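Local coordinates for protein dihydroorotase (Agrobacterium tumefaciens, PDB 2OGJ) that is a zinc-dependent amidohydrolase-superfamily enzyme that acts as an esterase removing the acetyl group from acetyl-(R)-mandelate in vitro, at residues A96-T101 against S390-R395; S239-D244 against E276-R281. All blocks are in the same frame, centred on the assembly; numbering follows the deposited sequence.

Contact 1 (A96-T101 against S390-R395); sequences AERGVT and SRYIPR
Arg-98 reaches over to Tyr-392 and lays its guanidinium against the first atoms of that residue, with Arg-98 NE 3.5 Å from Tyr-392 CB. Its chain leaves the backbone with CG anti to the carbonyl carbon (chi1 -66°) and bends at chi2, which brings the guanidinium in although the CB itself is not aimed that way. One face meets the backbone, with Tyr-392 N 3.8 Å above the plane and displaced toward the rim. Arg-98 NH2 comes to the ring at its edge, 3.6 Å from Tyr-392 CD1; the two planes stand 49° apart, so the pair is not stacked. Beside them Ser-390 N donates to Glu-97 O over 3.0 Å, bent at 145°, and the same carbonyl takes a weak bond from Arg-98 NH1. The far end of the tyrosine is held separately, its OH bonded to Asn-298, while its backbone N is tied to Asp-303. The contact fastens the last modelled residues, after strand 385-388, to the 3-10 turn leading into barrel strand 100-106, and helix 304-313 packs against both segments through Val-100 and Arg-391.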
loop_
_atom_site.group_PDB
_atom_site.type_symbol
_atom_site.label_atom_id
_atom_site.label_comp_id
_atom_site.label_asym_id
_atom_site.label_seq_id
_atom_site.Cartn_x
_atom_site.Cartn_y
_atom_site.Cartn_z
ATOM N N ALA A 96 36.467 7.503 23.514
ATOM C CA ALA A 96 37.726 7.845 24.188
ATOM C C ALA A 96 38.867 6.861 24.007
ATOM O O ALA A 96 39.982 7.270 23.691
ATOM C CB ALA A 96 37.479 8.047 25.659
ATOM N N GLU A 97 38.599 5.573 24.244
ATOM C CA GLU A 97 39.622 4.553 24.056
ATOM C C GLU A 97 40.182 4.589 22.638
ATOM O O GLU A 97 41.173 3.954 22.329
ATOM C CB GLU A 97 39.062 3.165 24.374
ATOM C CG GLU A 97 40.115 2.069 24.433
ATOM C CD GLU A 97 39.521 0.709 24.739
ATOM O OE1 GLU A 97 38.286 0.622 24.898
ATOM O OE2 GLU A 97 40.293 -0.270 24.820
ATOM N N ARG A 98 39.530 5.383 21.774
ATOM C CA ARG A 98 39.931 5.519 20.364
ATOM C C ARG A 98 40.441 6.916 20.019
ATOM O O ARG A 98 40.853 7.179 18.888
ATOM C CB ARG A 98 38.750 5.189 19.441
ATOM C CG ARG A 98 38.266 3.730 19.474
ATOM C CD ARG A 98 39.163 2.822 18.649
ATOM N NE ARG A 98 38.809 1.412 18.784
ATOM C CZ ARG A 98 39.142 0.644 19.822
ATOM N NH1 ARG A 98 39.847 1.142 20.829
ATOM N NH2 ARG A 98 38.767 -0.628 19.855
ATOM N N GLY A 99 40.404 7.813 20.997
ATOM C CA GLY A 99 40.860 9.167 20.773
ATOM C C GLY A 99 39.755 10.101 20.347
ATOM O O GLY A 99 40.031 11.232 19.967
ATOM N N VAL A 100 38.512 9.629 20.424
ATOM C CA VAL A 100 37.336 10.416 20.037
ATOM C C VAL A 100 36.572 10.910 21.270
ATOM O O VAL A 100 36.060 10.113 22.058
ATOM C CB VAL A 100 36.381 9.578 19.143
ATOM C CG1 VAL A 100 35.256 10.449 18.612
ATOM C CG2 VAL A 100 37.155 8.958 18.001
ATOM N N THR A 101 36.491 12.230 21.410
ATOM C CA THR A 101 35.851 12.876 22.552
ATOM C C THR A 101 34.383 13.178 22.422
ATOM O O THR A 101 33.654 13.181 23.403
ATOM C CB THR A 101 36.548 14.194 22.865
ATOM O OG1 THR A 101 37.907 13.919 23.215
ATOM C CG2 THR A 101 35.837 14.922 24.009
ATOM N N SER A 390 44.022 3.878 21.471
ATOM C CA SER A 390 44.686 2.980 20.533
ATOM C C SER A 390 43.758 2.633 19.363
ATOM O O SER A 390 42.526 2.620 19.508
ATOM C CB SER A 390 45.111 1.703 21.260
ATOM O OG SER A 390 45.432 0.668 20.350
ATOM N N ARG A 391 44.348 2.371 18.198
ATOM C CA ARG A 391 43.572 2.012 17.020
ATOM C C ARG A 391 42.907 0.671 17.257
ATOM O O ARG A 391 43.398 -0.127 18.055
ATOM C CB ARG A 391 44.462 1.944 15.776
ATOM C CG ARG A 391 44.730 3.306 15.165
ATOM C CD ARG A 391 45.652 3.248 13.955
ATOM N NE ARG A 391 45.226 2.230 13.002
ATOM C CZ ARG A 391 45.796 1.032 12.884
ATOM N NH1 ARG A 391 46.827 0.706 13.659
ATOM N NH2 ARG A 391 45.330 0.157 11.997
ATOM N N TYR A 392 41.783 0.459 16.568
ATOM C CA TYR A 392 40.978 -0.757 16.638
ATOM C C TYR A 392 41.701 -1.902 15.953
ATOM O O TYR A 392 42.220 -1.766 14.843
ATOM C CB TYR A 392 39.615 -0.526 15.960
ATOM C CG TYR A 392 38.804 -1.790 15.731
ATOM C CD1 TYR A 392 38.032 -2.346 16.754
ATOM C CD2 TYR A 392 38.851 -2.465 14.497
ATOM C CE1 TYR A 392 37.331 -3.543 16.561
ATOM C CE2 TYR A 392 38.155 -3.667 14.291
ATOM C CZ TYR A 392 37.402 -4.202 15.327
ATOM O OH TYR A 392 36.771 -5.417 15.156
ATOM N N ILE A 393 41.744 -3.036 16.625
ATOM C CA ILE A 393 42.396 -4.190 16.058
ATOM C C ILE A 393 41.290 -5.136 15.628
ATOM O O ILE A 393 40.524 -5.636 16.462
ATOM C CB ILE A 393 43.336 -4.877 17.090
ATOM C CG1 ILE A 393 44.323 -3.846 17.655
ATOM C CG2 ILE A 393 44.101 -6.026 16.417
ATOM C CD1 ILE A 393 45.139 -3.167 16.588
ATOM N N PRO A 394 41.182 -5.380 14.313
ATOM C CA PRO A 394 40.154 -6.269 13.775
ATOM C C PRO A 394 40.224 -7.685 14.310
ATOM O O PRO A 394 41.154 -8.429 14.009
ATOM C CB PRO A 394 40.371 -6.184 12.260
ATOM C CG PRO A 394 41.820 -5.857 12.138
ATOM C CD PRO A 394 42.040 -4.853 13.237
ATOM N N ARG A 395 39.245 -8.032 15.140
ATOM C CA ARG A 395 39.147 -9.369 15.710
ATOM C C ARG A 395 38.483 -10.246 14.671
ATOM O O ARG A 395 37.415 -10.815 14.911
ATOM C CB ARG A 395 38.303 -9.359 16.981
ATOM C CG ARG A 395 39.006 -8.725 18.148
ATOM C CD ARG A 395 38.102 -8.551 19.344
ATOM N NE ARG A 395 38.709 -7.638 20.307
ATOM C CZ ARG A 395 39.211 -6.447 19.979
ATOM N NH1 ARG A 395 39.176 -6.039 18.711
ATOM N NH2 ARG A 395 39.747 -5.660 20.908
#

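Contact 2 (S239-D244 against E276-R281); sequences SSIMED and EAAIAR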
loop_
_atom_site.group_PDB
_atom_site.type_symbol
_atom_site.label_atom_id
_atom_site.label_comp_id
_atom_site.label_asym_id
_atom_site.label_seq_id
_atom_site.Cartn_x
_atom_site.Cartn_y
_atom_site.Cartn_z
ATOM N N SER A 239 24.826 7.122 -7.404
ATOM C CA SER A 239 25.009 8.025 -6.267
ATOM C C SER A 239 26.389 8.663 -6.230
ATOM O O SER A 239 26.612 9.618 -5.504
ATOM C CB SER A 239 24.730 7.277 -4.947
ATOM O OG SER A 239 25.087 5.896 -5.025
ATOM N N SER A 240 27.306 8.141 -7.033
ATOM C CA SER A 240 28.676 8.649 -7.085
ATOM C C SER A 240 28.791 9.996 -7.792
ATOM O O SER A 240 28.252 10.178 -8.878
ATOM C CB SER A 240 29.579 7.635 -7.789
ATOM O OG SER A 240 30.811 8.227 -8.145
ATOM N N ILE A 241 29.500 10.940 -7.184
ATOM C CA ILE A 241 29.664 12.247 -7.802
ATOM C C ILE A 241 30.671 12.213 -8.946
ATOM O O ILE A 241 30.903 13.228 -9.596
ATOM C CB ILE A 241 30.147 13.304 -6.784
ATOM C CG1 ILE A 241 31.574 12.969 -6.310
ATOM C CG2 ILE A 241 29.163 13.369 -5.627
ATOM C CD1 ILE A 241 32.259 14.074 -5.529
HETATM N N MSE A 242 31.267 11.051 -9.199
HETATM C CA MSE A 242 32.260 10.951 -10.260
HETATM C C MSE A 242 31.718 10.336 -11.556
HETATM O O MSE A 242 32.368 10.403 -12.601
HETATM C CB MSE A 242 33.488 10.180 -9.749
HETATM C CG MSE A 242 34.843 10.869 -10.021
HETATM SE SE MSE A 242 34.841 12.682 -9.797
HETATM C CE MSE A 242 34.375 12.817 -8.103
ATOM N N GLU A 243 30.520 9.761 -11.496
ATOM C CA GLU A 243 29.886 9.158 -12.670
ATOM C C GLU A 243 28.998 10.162 -13.427
ATOM O O GLU A 243 28.593 9.924 -14.566
ATOM C CB GLU A 243 29.040 7.958 -12.240
ATOM C CG GLU A 243 28.244 8.225 -10.970
ATOM C CD GLU A 243 27.075 7.283 -10.764
ATOM O OE1 GLU A 243 27.191 6.080 -11.097
ATOM O OE2 GLU A 243 26.037 7.758 -10.246
ATOM N N ASP A 244 28.705 11.285 -12.783
ATOM C CA ASP A 244 27.855 12.318 -13.367
ATOM C C ASP A 244 28.476 13.697 -13.175
ATOM O O ASP A 244 28.422 14.258 -12.079
ATOM C CB ASP A 244 26.481 12.287 -12.693
ATOM C CG ASP A 244 25.465 13.195 -13.365
ATOM O OD1 ASP A 244 25.862 14.203 -13.992
ATOM O OD2 ASP A 244 24.254 12.899 -13.248
ATOM N N GLU A 276 39.761 10.547 -4.416
ATOM C CA GLU A 276 40.991 10.981 -5.063
ATOM C C GLU A 276 40.634 12.025 -6.093
ATOM O O GLU A 276 41.110 13.158 -6.056
ATOM C CB GLU A 276 41.685 9.805 -5.753
ATOM C CG GLU A 276 43.198 9.929 -5.792
ATOM C CD GLU A 276 43.854 8.969 -6.772
ATOM O OE1 GLU A 276 43.520 7.759 -6.754
ATOM O OE2 GLU A 276 44.718 9.423 -7.560
ATOM N N ALA A 277 39.769 11.633 -7.010
ATOM C CA ALA A 277 39.329 12.533 -8.056
ATOM C C ALA A 277 38.747 13.833 -7.490
ATOM O O ALA A 277 38.978 14.918 -8.022
ATOM C CB ALA A 277 38.308 11.832 -8.920
ATOM N N ALA A 278 37.993 13.726 -6.404
ATOM C CA ALA A 278 37.392 14.896 -5.800
ATOM C C ALA A 278 38.447 15.865 -5.286
ATOM O O ALA A 278 38.413 17.062 -5.588
ATOM C CB ALA A 278 36.474 14.478 -4.666
ATOM N N ILE A 279 39.390 15.339 -4.510
ATOM C CA ILE A 279 40.444 16.162 -3.928
ATOM C C ILE A 279 41.390 16.761 -4.969
ATOM O O ILE A 279 41.869 17.889 -4.805
ATOM C CB ILE A 279 41.226 15.358 -2.857
ATOM C CG1 ILE A 279 40.277 15.016 -1.705
ATOM C CG2 ILE A 279 42.404 16.169 -2.317
ATOM C CD1 ILE A 279 40.776 13.918 -0.766
ATOM N N ALA A 280 41.652 16.025 -6.042
ATOM C CA ALA A 280 42.519 16.549 -7.100
ATOM C C ALA A 280 41.861 17.753 -7.795
ATOM O O ALA A 280 42.543 18.605 -8.361
ATOM C CB ALA A 280 42.825 15.459 -8.123
ATOM N N ARG A 281 40.531 17.811 -7.750
ATOM C CA ARG A 281 39.792 18.914 -8.361
ATOM C C ARG A 281 39.458 19.987 -7.333
ATOM O O ARG A 281 38.620 20.860 -7.593
ATOM C CB ARG A 281 38.488 18.426 -9.000
ATOM C CG ARG A 281 38.647 17.507 -10.211
ATOM C CD ARG A 281 37.645 17.926 -11.286
ATOM N NE ARG A 281 36.756 16.854 -11.732
ATOM C CZ ARG A 281 35.552 17.071 -12.261
ATOM N NH1 ARG A 281 35.102 18.315 -12.401
ATOM N NH2 ARG A 281 34.796 16.050 -12.652
#
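A type I beta turn, Ser-240 to Glu-243, faces the last turns of helix 272-280, with the CA atoms of Met-242 and Ala-277 7.6 Å apart. This is loop-on-helix packing on the outer layer of the TIM barrel: the loop runs from strand 228-230 to helix 245-253. An ST turn shapes it, as Ser-240 OG accepts from Met-242 N at 3.0 Å, a fairly straight bond at 159°. Met-242, present as selenomethionine, points at the helix and bends at both chi2 and chi3, with SE and CG both beside the methyl of Ala-277. Met-242 SE lies 3.7 Å and Met-242 CG 3.8 Å from Ala-277 CB, while Met-242 CE sits between the two alanines, 4.1 Å from Ala-278 N. Phe-248 of helix 245-253 also packs against Met-242 and forms a cation-pi pair with Arg-281, whose NH2 is bridged to Glu-245. At the other end of the loop, Asp-244 is the N-cap of helix 245-253: its OD1 accepts from Leu-247 N, and its OD2 makes a salt bridge that crosses to Lys-196 of a neighbouring subunit. Ile-241, buried among Phe-233, Leu-247 and Val-274, packs on the last of these earlier in helix 272-280 and, within 276-281, meets Ala-278 through apolar side-chain atoms, Ile-241 CD1 to Ala-278 CB at 4.3 Å.

In the fold
The two contacts lie well apart in the barrel: their centres are about 30 Å from each other and their nearest atoms about 19 Å. In sequence, though, contact 2 falls wholly between the segments of contact 1, which joins the early part of the domain to the last modelled residues. Contact 1 is away from the two zinc ions and the carboxylated Lys-175 that is a ligand of both. Contact 2 is nearer the metals: the side chain of Ile-241 is about 9 Å from that of the zinc ligand His-231, which directly follows strand 228-230. It is near the metal site but supplies no ligand to it.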